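Local coordinates for Alpha/beta hydrolase (Paenibacillus sp. VTT E-133280, PDB 6TJ2), which probably hydrolyses methyl salicylate and related esters, as a secreted bacterial counterpart of tobacco salicylic acid binding protein 2, at residues N89-Q94 and L210-D215; F143-G148 and A152-A157; G52-A57 and K161-L166. All blocks are in the same frame, centred on the assembly; numbering follows the deposited sequence.

How the contacts relate
Following the chain from the N terminus, 52-57 comes first, after strand 46-50, and meets helix 157-170 through 161-166; this is contact 3. Before that loop is complete, 89-94 opens the loop of contact 1, which closes only at 210-215, so contacts 1 and 3 cross. Contact 2 joins 143-148 to 152-157 over a short turn after strand 134-139 and lies within both larger loops. Neighbouring contacts touch. Leu214 and Lys213 reach Gly148 and Asp153, Phe211 packs on Phe163 and Glu164, and Phe155 meets Phe163. Together they tie the loop after strand 46-50 and the start of helix 92-105 to segments between strands 134-139 and 226-231.

Contact 1. Residues N89-Q94 and L210-D215; sequences NVTHEQ and LFEKLD
Glu212 and Leu214 approach His92 in two different ways, the carboxylate at its backbone and the methyl group at its ring. The extended Glu212 chain carries its OE1 to the amide of His92, where His92 N donates to Glu212 OE1 over 2.7 Å. At 164° the bond is nearly straight, and it uses the syn lone pair of OE1. Glu212 OE1 also lies 3.3 Å from His92 CB. The second oxygen works through water 1, which donates to Glu212 OE2 at 2.6 Å and accepts from Glu93 N at 3.0 Å. Two successive amides at the start of helix 92-105 are therefore answered by one carboxylate, directly and through water, and the positive end of the helix dipole would probably favour its negative charge.

Leu214 approaches the histidine over a ring face, the two side chains crossing at about a right angle. Leu214 CD2 stands 3.8 Å from the centroid of the His92 ring and only 11° off the normal, which meets the geometry of a CH-pi contact. His92 CG lies anti to the backbone N (chi1 -152°), and this turn carries the ring away from the carboxylate and under the leucine. The ring is also held at its far nitrogen, since His92 NE2 is hydrogen-bonded to Ser121 OG on helix 119-129.

Thr91 and Gln94 bond reciprocally beside the carboxylate. Gln94 N donates to Thr91 OG1 at 3.1 Å, and Thr91 N donates to Gln94 OE1 at 3.0 Å, in the carbonyl plane and on a lone pair. Together these bonds make a capping box with Thr91 as N-cap, to which a distant segment, that following helix 208-211, adds an acidic side chain at the start of helix 92-105 of the alpha/beta-hydrolase fold.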
loop_
_atom_site.group_PDB
_atom_site.type_symbol
_atom_site.label_atom_id
_atom_site.label_comp_id
_atom_site.label_asym_id
_atom_site.label_seq_id
_atom_site.Cartn_x
_atom_site.Cartn_y
_atom_site.Cartn_z
ATOM N N ASN A 89 5.102 -26.998 -26.636
ATOM C CA ASN A 89 3.800 -26.699 -27.240
ATOM C C ASN A 89 2.642 -27.049 -26.330
ATOM O O ASN A 89 1.479 -27.086 -26.768
ATOM C CB ASN A 89 3.673 -27.387 -28.609
ATOM C CG ASN A 89 4.636 -26.825 -29.643
ATOM O OD1 ASN A 89 5.061 -25.690 -29.596
ATOM N ND2 ASN A 89 4.841 -27.604 -30.697
ATOM N N VAL A 90 2.915 -27.217 -25.038
ATOM C CA VAL A 90 1.858 -27.519 -24.052
ATOM C C VAL A 90 0.779 -26.440 -24.063
ATOM O O VAL A 90 1.070 -25.250 -24.300
ATOM C CB VAL A 90 2.449 -27.735 -22.651
ATOM C CG1 VAL A 90 2.879 -26.415 -22.041
ATOM C CG2 VAL A 90 1.473 -28.419 -21.763
ATOM N N THR A 91 -0.473 -26.882 -23.848
ATOM C CA THR A 91 -1.631 -25.985 -23.760
ATOM C C THR A 91 -2.138 -25.842 -22.335
ATOM O O THR A 91 -1.852 -26.662 -21.464
ATOM C CB THR A 91 -2.777 -26.454 -24.650
ATOM O OG1 THR A 91 -3.285 -27.654 -24.071
ATOM C CG2 THR A 91 -2.301 -26.686 -26.072
ATOM N N HIS A 92 -2.943 -24.821 -22.127
ATOM C CA HIS A 92 -3.583 -24.625 -20.791
ATOM C C HIS A 92 -4.472 -25.813 -20.456
ATOM O O HIS A 92 -4.504 -26.262 -19.282
ATOM C CB HIS A 92 -4.394 -23.297 -20.761
ATOM C CG HIS A 92 -4.481 -22.734 -19.374
ATOM N ND1 HIS A 92 -5.370 -23.212 -18.459
ATOM C CD2 HIS A 92 -3.786 -21.737 -18.817
ATOM C CE1 HIS A 92 -5.264 -22.487 -17.367
ATOM N NE2 HIS A 92 -4.249 -21.606 -17.510
ATOM N N GLU A 93 -5.164 -26.384 -21.428
ATOM C CA GLU A 93 -6.021 -27.557 -21.182
ATOM C C GLU A 93 -5.164 -28.730 -20.710
ATOM O O GLU A 93 -5.579 -29.437 -19.808
ATOM C CB GLU A 93 -6.760 -27.875 -22.465
ATOM C CG GLU A 93 -7.641 -29.088 -22.364
ATOM C CD GLU A 93 -8.416 -29.383 -23.630
ATOM O OE1 GLU A 93 -8.623 -28.453 -24.444
ATOM O OE2 GLU A 93 -8.912 -30.523 -23.721
ATOM N N GLN A 94 -4.011 -28.943 -21.313
ATOM C CA GLN A 94 -3.148 -30.074 -20.919
ATOM C C GLN A 94 -2.620 -29.837 -19.499
ATOM O O GLN A 94 -2.535 -30.786 -18.704
ATOM C CB GLN A 94 -1.987 -30.247 -21.898
ATOM C CG GLN A 94 -2.405 -30.849 -23.244
ATOM C CD GLN A 94 -1.286 -30.755 -24.249
ATOM O OE1 GLN A 94 -0.577 -29.785 -24.388
ATOM N NE2 GLN A 94 -1.111 -31.860 -24.982
ATOM N N LEU A 210 0.175 -18.936 -21.689
ATOM C CA LEU A 210 0.159 -17.528 -21.207
ATOM C C LEU A 210 -0.725 -16.672 -22.107
ATOM O O LEU A 210 -1.229 -15.649 -21.654
ATOM C CB LEU A 210 1.580 -16.992 -21.169
ATOM C CG LEU A 210 2.429 -17.398 -19.965
ATOM C CD1 LEU A 210 2.550 -18.908 -19.818
ATOM C CD2 LEU A 210 3.824 -16.780 -20.114
ATOM N N PHE A 211 -0.908 -17.048 -23.363
ATOM C CA PHE A 211 -1.611 -16.210 -24.358
ATOM C C PHE A 211 -2.985 -16.769 -24.699
ATOM O O PHE A 211 -3.771 -16.058 -25.382
ATOM C CB PHE A 211 -0.769 -16.069 -25.618
ATOM C CG PHE A 211 0.484 -15.284 -25.403
ATOM C CD1 PHE A 211 0.448 -13.901 -25.523
ATOM C CD2 PHE A 211 1.669 -15.883 -25.053
ATOM C CE1 PHE A 211 1.582 -13.145 -25.289
ATOM C CE2 PHE A 211 2.807 -15.119 -24.845
ATOM C CZ PHE A 211 2.762 -13.758 -24.930
ATOM N N GLU A 212 -3.364 -17.951 -24.241
ATOM C CA GLU A 212 -4.701 -18.528 -24.541
ATOM C C GLU A 212 -5.780 -17.791 -23.763
ATOM O O GLU A 212 -5.665 -17.522 -22.536
ATOM C CB GLU A 212 -4.728 -20.017 -24.214
ATOM C CG GLU A 212 -3.927 -20.881 -25.130
ATOM C CD GLU A 212 -4.000 -22.325 -24.720
ATOM O OE1 GLU A 212 -3.238 -22.735 -23.839
ATOM O OE2 GLU A 212 -4.835 -23.056 -25.319
ATOM N N LYS A 213 -6.870 -17.468 -24.450
ATOM C CA LYS A 213 -8.093 -16.932 -23.820
ATOM C C LYS A 213 -8.768 -18.008 -23.015
ATOM O O LYS A 213 -8.902 -19.134 -23.532
ATOM C CB LYS A 213 -9.069 -16.447 -24.890
ATOM C CG LYS A 213 -8.493 -15.387 -25.782
ATOM C CD LYS A 213 -7.765 -14.251 -25.143
ATOM C CE LYS A 213 -7.825 -13.066 -26.091
ATOM N NZ LYS A 213 -6.814 -11.996 -25.787
ATOM N N LEU A 214 -9.124 -17.748 -21.765
ATOM C CA LEU A 214 -9.719 -18.778 -20.915
ATOM C C LEU A 214 -11.218 -18.618 -20.774
ATOM O O LEU A 214 -11.693 -17.523 -20.519
ATOM C CB LEU A 214 -8.999 -18.724 -19.567
ATOM C CG LEU A 214 -7.487 -18.874 -19.637
ATOM C CD1 LEU A 214 -6.895 -18.698 -18.270
ATOM C CD2 LEU A 214 -7.099 -20.244 -20.184
ATOM N N ASP A 215 -11.919 -19.731 -20.879
ATOM C CA ASP A 215 -13.359 -19.798 -20.568
ATOM C C ASP A 215 -13.504 -20.043 -19.066
ATOM O O ASP A 215 -13.202 -21.155 -18.572
ATOM C CB ASP A 215 -14.042 -20.900 -21.370
ATOM C CG ASP A 215 -15.541 -20.945 -21.161
ATOM O OD1 ASP A 215 -16.066 -20.427 -20.099
ATOM O OD2 ASP A 215 -16.208 -21.499 -22.103
HETATM O O HOH W 1 -5.889 -25.005 -23.957
#

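Contact 2. Residues F143-G148 and A152-A157; sequences FAPLDG and ADQFPA
Phe143 and Phe155 bring their ring corners together, Phe143 CZ lying 3.5 Å from Phe155 CZ. The neighbouring pair, Phe143 CE1 and Phe155 CE2, is 3.8 Å apart. With centroids 5.3 Å apart and planes inclined at 43°, the rings meet obliquely, as neither a stack nor a T. On the same side of the Phe143 ring plane but further along the rim, Phe143 CD1 lies 4.0 Å from Gln154 CB, so the glutamine contributes its aliphatic stem there. Its amide turns elsewhere. A bend at chi2 (-43°) folds the chain back and sets Gln154 NE2 3.6 Å from Pro145 CB, a packing contact with the proline ring.

The next shell explains these positions. Gln154 NE2 is hydrogen-bonded to Ser150 O and Gln149 OE1, both in the turn between the segments, which fixes the amide in its bend. Phe155 N donates to Ala152 O over 3.0 Å, closing the turn from which the phenylalanine projects. Further out, Gly148 N makes a probable hydrogen bond to Leu214 O, while a salt bridge joins Lys213 NZ to Asp153 OD2. The backbone of Phe143 is hydrogen-bonded to that of Ser117, the probable nucleophile of a GxSxG elbow, and its side chain touches this region too. An alanine at Phe143 would remove the ring that both Phe155 and the stem of Gln154 rest against, and is likely to open a gap beside them and let the Phe155 ring shift.

Chemically, the two segments meet largely through van der Waals contact, mostly between carbon atoms, with the amide nitrogen of Gln154 packed on Pro145 and satisfied by the turn itself. This implies that the aromatic pairing depends on close fit rather than on directional bonds, beside what is probably the catalytic serine.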
loop_
_atom_site.group_PDB
_atom_site.type_symbol
_atom_site.label_atom_id
_atom_site.label_comp_id
_atom_site.label_asym_id
_atom_site.label_seq_id
_atom_site.Cartn_x
_atom_site.Cartn_y
_atom_site.Cartn_z
ATOM N N PHE A 143 -2.379 -14.288 -10.833
ATOM C CA PHE A 143 -3.308 -13.725 -11.823
ATOM C C PHE A 143 -4.673 -14.349 -11.634
ATOM O O PHE A 143 -4.805 -15.549 -11.292
ATOM C CB PHE A 143 -2.780 -13.989 -13.235
ATOM C CG PHE A 143 -1.435 -13.374 -13.459
ATOM C CD1 PHE A 143 -1.341 -11.995 -13.590
ATOM C CD2 PHE A 143 -0.266 -14.126 -13.449
ATOM C CE1 PHE A 143 -0.087 -11.400 -13.736
ATOM C CE2 PHE A 143 0.969 -13.517 -13.547
ATOM C CZ PHE A 143 1.055 -12.174 -13.745
ATOM N N ALA A 144 -5.713 -13.571 -11.883
ATOM C CA ALA A 144 -7.107 -14.044 -11.890
ATOM C C ALA A 144 -7.780 -13.466 -13.116
ATOM O O ALA A 144 -8.579 -12.534 -12.979
ATOM C CB ALA A 144 -7.753 -13.635 -10.582
ATOM N N PRO A 145 -7.444 -13.934 -14.321
ATOM C CA PRO A 145 -8.097 -13.386 -15.503
ATOM C C PRO A 145 -9.616 -13.491 -15.350
ATOM O O PRO A 145 -10.162 -14.413 -14.750
ATOM C CB PRO A 145 -7.615 -14.257 -16.663
ATOM C CG PRO A 145 -6.310 -14.816 -16.123
ATOM C CD PRO A 145 -6.483 -15.013 -14.632
ATOM N N LEU A 146 -10.293 -12.523 -15.980
ATOM C CA LEU A 146 -11.754 -12.650 -16.177
ATOM C C LEU A 146 -12.026 -13.592 -17.350
ATOM O O LEU A 146 -11.124 -13.824 -18.183
ATOM C CB LEU A 146 -12.331 -11.252 -16.470
ATOM C CG LEU A 146 -12.126 -10.209 -15.366
ATOM C CD1 LEU A 146 -12.721 -8.840 -15.759
ATOM C CD2 LEU A 146 -12.728 -10.665 -14.067
ATOM N N ASP A 147 -13.292 -13.989 -17.480
ATOM C CA ASP A 147 -13.745 -14.794 -18.632
ATOM C C ASP A 147 -13.336 -14.141 -19.946
ATOM O O ASP A 147 -13.509 -12.910 -20.103
ATOM C CB ASP A 147 -15.245 -15.019 -18.530
ATOM C CG ASP A 147 -15.715 -15.864 -19.698
ATOM O OD1 ASP A 147 -15.143 -16.922 -19.968
ATOM O OD2 ASP A 147 -16.670 -15.407 -20.385
ATOM N N GLY A 148 -12.804 -14.945 -20.861
ATOM C CA GLY A 148 -12.369 -14.482 -22.193
ATOM C C GLY A 148 -11.022 -13.812 -22.242
ATOM O O GLY A 148 -10.591 -13.314 -23.292
ATOM N N ALA A 152 -1.507 -13.193 -20.235
ATOM C CA ALA A 152 -0.729 -12.114 -20.868
ATOM C C ALA A 152 -1.578 -10.826 -20.970
ATOM O O ALA A 152 -0.969 -9.734 -20.753
ATOM C CB ALA A 152 -0.264 -12.574 -22.247
ATOM N N ASP A 153 -2.873 -10.971 -21.150
ATOM C CA ASP A 153 -3.815 -9.822 -21.234
ATOM C C ASP A 153 -3.730 -8.977 -19.960
ATOM O O ASP A 153 -4.199 -7.828 -19.970
ATOM C CB ASP A 153 -5.256 -10.253 -21.477
ATOM C CG ASP A 153 -5.617 -10.710 -22.903
ATOM O OD1 ASP A 153 -4.852 -10.332 -23.830
ATOM O OD2 ASP A 153 -6.642 -11.388 -23.013
ATOM N N GLN A 154 -3.314 -9.516 -18.819
ATOM C CA GLN A 154 -3.336 -8.764 -17.555
ATOM C C GLN A 154 -2.216 -7.758 -17.488
ATOM O O GLN A 154 -2.278 -6.868 -16.644
ATOM C CB GLN A 154 -3.150 -9.735 -16.376
ATOM C CG GLN A 154 -4.169 -10.872 -16.311
ATOM C CD GLN A 154 -5.582 -10.460 -16.588
ATOM O OE1 GLN A 154 -6.095 -9.525 -15.919
ATOM N NE2 GLN A 154 -6.213 -11.079 -17.574
ATOM N N PHE A 155 -1.210 -7.863 -18.359
ATOM C CA PHE A 155 -0.011 -7.005 -18.222
ATOM C C PHE A 155 -0.220 -5.632 -18.864
ATOM O O PHE A 155 -0.983 -5.474 -19.808
ATOM C CB PHE A 155 1.204 -7.680 -18.849
ATOM C CG PHE A 155 1.792 -8.747 -17.953
ATOM C CD1 PHE A 155 2.895 -8.473 -17.166
ATOM C CD2 PHE A 155 1.190 -9.992 -17.901
ATOM C CE1 PHE A 155 3.398 -9.446 -16.311
ATOM C CE2 PHE A 155 1.738 -10.970 -17.084
ATOM C CZ PHE A 155 2.851 -10.694 -16.312
ATOM N N PRO A 156 0.575 -4.634 -18.434
ATOM C CA PRO A 156 0.658 -3.376 -19.186
ATOM C C PRO A 156 1.063 -3.672 -20.630
ATOM O O PRO A 156 1.777 -4.657 -20.884
ATOM C CB PRO A 156 1.723 -2.580 -18.441
ATOM C CG PRO A 156 1.794 -3.193 -17.067
ATOM C CD PRO A 156 1.454 -4.656 -17.249
ATOM N N ALA A 157 0.655 -2.806 -21.567
ATOM C CA ALA A 157 0.917 -3.015 -23.001
ATOM C C ALA A 157 2.409 -3.233 -23.288
ATOM O O ALA A 157 2.704 -4.105 -24.149
ATOM C CB ALA A 157 0.373 -1.830 -23.785
#

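Contact 3. Residues G52-A57 and K161-L166; sequences GSWATA and KSFEQL
Trp54 and Phe163 each hold CG anti to their own carbonyl carbon (chi1 -55° and -73°), and these torsions send the two rings toward each other from two separate parts of the alpha/beta-hydrolase fold. Trp54 belongs to the loop after strand 46-50, which in this family commonly supplies an amide to the oxyanion hole. Phe163 sits on helix 157-170, in the insertion between strands 134-139 and 226-231 that probably corresponds to the cap of the tobacco relative.

The meeting is made by ring corners. Trp54 CH2, at the far end of the indole, is 4.1 Å from Phe163 CE1 and 4.2 Å from Phe163 CZ. The planes differ by 28° and are thus roughly parallel, but the centroids of the six-membered ring of Trp54 and the ring of Phe163 are 5.8 Å apart, so the rings are displaced along their planes and barely overlap. With 65 Å² buried, this is a light apolar touch between two otherwise well-packed side chains.

Other bonds fix the tryptophan. Trp54 NE1 is hydrogen-bonded to Ile175 O in strand 174-175, which holds the indole, and Trp54 N to Glu205 OE1 in strand 205-206, which holds the backbone, so both strands of the small antiparallel sheet grip this residue. Within its own segment, Ser53 CB lies 3.5 Å above the indole plane of Trp54, offset toward the rim. Trp54 has a left-handed backbone conformation, with positive phi. Its side chain lies near the probable Ser-His-Asp triad without touching it.

Phe163 is steadied by its own neighbours. Phe211 packs against it from helix 208-211, with Phe211 CZ 4.1 Å from Phe163 CB. The Phe155 ring meets the Phe163 ring edge-to-face, with Phe155 CZ 3.6 Å from Phe163 CE2.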
loop_
_atom_site.group_PDB
_atom_site.type_symbol
_atom_site.label_atom_id
_atom_site.label_comp_id
_atom_site.label_asym_id
_atom_site.label_seq_id
_atom_site.Cartn_x
_atom_site.Cartn_y
_atom_site.Cartn_z
ATOM N N GLY A 52 3.723 -21.237 -10.580
ATOM C CA GLY A 52 3.497 -20.454 -11.780
ATOM C C GLY A 52 4.588 -20.631 -12.805
ATOM O O GLY A 52 5.265 -21.681 -12.854
ATOM N N SER A 53 4.709 -19.677 -13.699
ATOM C CA SER A 53 5.641 -19.756 -14.840
ATOM C C SER A 53 7.085 -19.563 -14.375
ATOM O O SER A 53 7.372 -18.975 -13.281
ATOM C CB SER A 53 5.280 -18.761 -15.900
ATOM O OG SER A 53 4.000 -18.991 -16.415
ATOM N N TRP A 54 8.026 -20.054 -15.163
ATOM C CA TRP A 54 9.466 -19.903 -14.876
ATOM C C TRP A 54 9.745 -20.569 -13.510
ATOM O O TRP A 54 10.523 -20.022 -12.729
ATOM C CB TRP A 54 9.921 -18.456 -14.930
ATOM C CG TRP A 54 9.588 -17.786 -16.211
ATOM C CD1 TRP A 54 10.124 -18.050 -17.442
ATOM C CD2 TRP A 54 8.528 -16.860 -16.461
ATOM N NE1 TRP A 54 9.509 -17.305 -18.410
ATOM C CE2 TRP A 54 8.515 -16.555 -17.833
ATOM C CE3 TRP A 54 7.632 -16.205 -15.596
ATOM C CZ2 TRP A 54 7.561 -15.689 -18.379
ATOM C CZ3 TRP A 54 6.722 -15.339 -16.144
ATOM C CH2 TRP A 54 6.697 -15.090 -17.494
ATOM N N ALA A 55 9.110 -21.675 -13.231
ATOM C CA ALA A 55 9.190 -22.336 -11.929
ATOM C C ALA A 55 8.825 -23.798 -12.127
ATOM O O ALA A 55 8.202 -24.191 -13.105
ATOM C CB ALA A 55 8.305 -21.683 -10.923
ATOM N N THR A 56 9.187 -24.611 -11.168
ATOM C CA THR A 56 8.807 -26.024 -11.063
ATOM C C THR A 56 8.159 -26.248 -9.693
ATOM O O THR A 56 8.055 -25.324 -8.853
ATOM C CB THR A 56 10.028 -26.938 -11.197
ATOM O OG1 THR A 56 10.880 -26.790 -10.061
ATOM C CG2 THR A 56 10.832 -26.647 -12.446
ATOM N N ALA A 57 7.739 -27.472 -9.432
ATOM C CA ALA A 57 7.191 -27.834 -8.099
ATOM C C ALA A 57 8.214 -27.534 -7.000
ATOM O O ALA A 57 7.795 -27.316 -5.842
ATOM C CB ALA A 57 6.835 -29.314 -8.123
ATOM N N LYS A 161 3.985 -6.650 -24.982
ATOM C CA LYS A 161 4.794 -6.630 -26.230
ATOM C C LYS A 161 6.159 -7.303 -25.984
ATOM O O LYS A 161 6.537 -8.102 -26.847
ATOM C CB LYS A 161 4.903 -5.200 -26.763
ATOM C CG LYS A 161 5.547 -5.072 -28.144
ATOM C CD LYS A 161 5.515 -3.640 -28.678
ATOM C CE LYS A 161 4.393 -2.785 -28.110
ATOM N NZ LYS A 161 4.231 -1.495 -28.829
ATOM N N SER A 162 6.805 -7.040 -24.872
ATOM C CA SER A 162 8.121 -7.596 -24.479
ATOM C C SER A 162 8.006 -9.129 -24.423
ATOM O O SER A 162 8.867 -9.844 -25.001
ATOM C CB SER A 162 8.590 -7.017 -23.209
ATOM O OG SER A 162 9.589 -7.808 -22.577
ATOM N N PHE A 163 6.953 -9.685 -23.827
ATOM C CA PHE A 163 6.758 -11.149 -23.757
ATOM C C PHE A 163 6.532 -11.709 -25.163
ATOM O O PHE A 163 7.071 -12.755 -25.471
ATOM C CB PHE A 163 5.570 -11.551 -22.877
ATOM C CG PHE A 163 5.793 -11.398 -21.392
ATOM C CD1 PHE A 163 7.002 -11.709 -20.801
ATOM C CD2 PHE A 163 4.726 -10.997 -20.589
ATOM C CE1 PHE A 163 7.176 -11.562 -19.425
ATOM C CE2 PHE A 163 4.895 -10.885 -19.212
ATOM C CZ PHE A 163 6.128 -11.130 -18.644
ATOM N N GLU A 164 5.764 -11.022 -26.022
ATOM C CA GLU A 164 5.523 -11.473 -27.404
ATOM C C GLU A 164 6.870 -11.501 -28.139
ATOM O O GLU A 164 7.159 -12.496 -28.839
ATOM C CB GLU A 164 4.540 -10.531 -28.093
ATOM C CG GLU A 164 3.130 -10.542 -27.549
ATOM C CD GLU A 164 2.251 -9.426 -28.124
ATOM O OE1 GLU A 164 2.768 -8.493 -28.757
ATOM O OE2 GLU A 164 1.040 -9.493 -27.944
ATOM N N GLN A 165 7.700 -10.504 -27.918
ATOM C CA GLN A 165 9.024 -10.402 -28.586
ATOM C C GLN A 165 9.933 -11.530 -28.098
ATOM O O GLN A 165 10.632 -12.142 -28.926
ATOM C CB GLN A 165 9.645 -9.057 -28.330
ATOM C CG GLN A 165 8.983 -7.980 -29.182
ATOM C CD GLN A 165 9.405 -6.587 -28.791
ATOM O OE1 GLN A 165 9.983 -6.344 -27.729
ATOM N NE2 GLN A 165 9.093 -5.639 -29.665
ATOM N N LEU A 166 9.960 -11.811 -26.807
ATOM C CA LEU A 166 10.763 -12.928 -26.249
ATOM C C LEU A 166 10.258 -14.247 -26.810
ATOM O O LEU A 166 11.121 -15.077 -27.167
ATOM C CB LEU A 166 10.714 -12.948 -24.722
ATOM C CG LEU A 166 11.474 -11.826 -24.040
ATOM C CD1 LEU A 166 11.119 -11.703 -22.584
ATOM C CD2 LEU A 166 12.987 -11.954 -24.189
#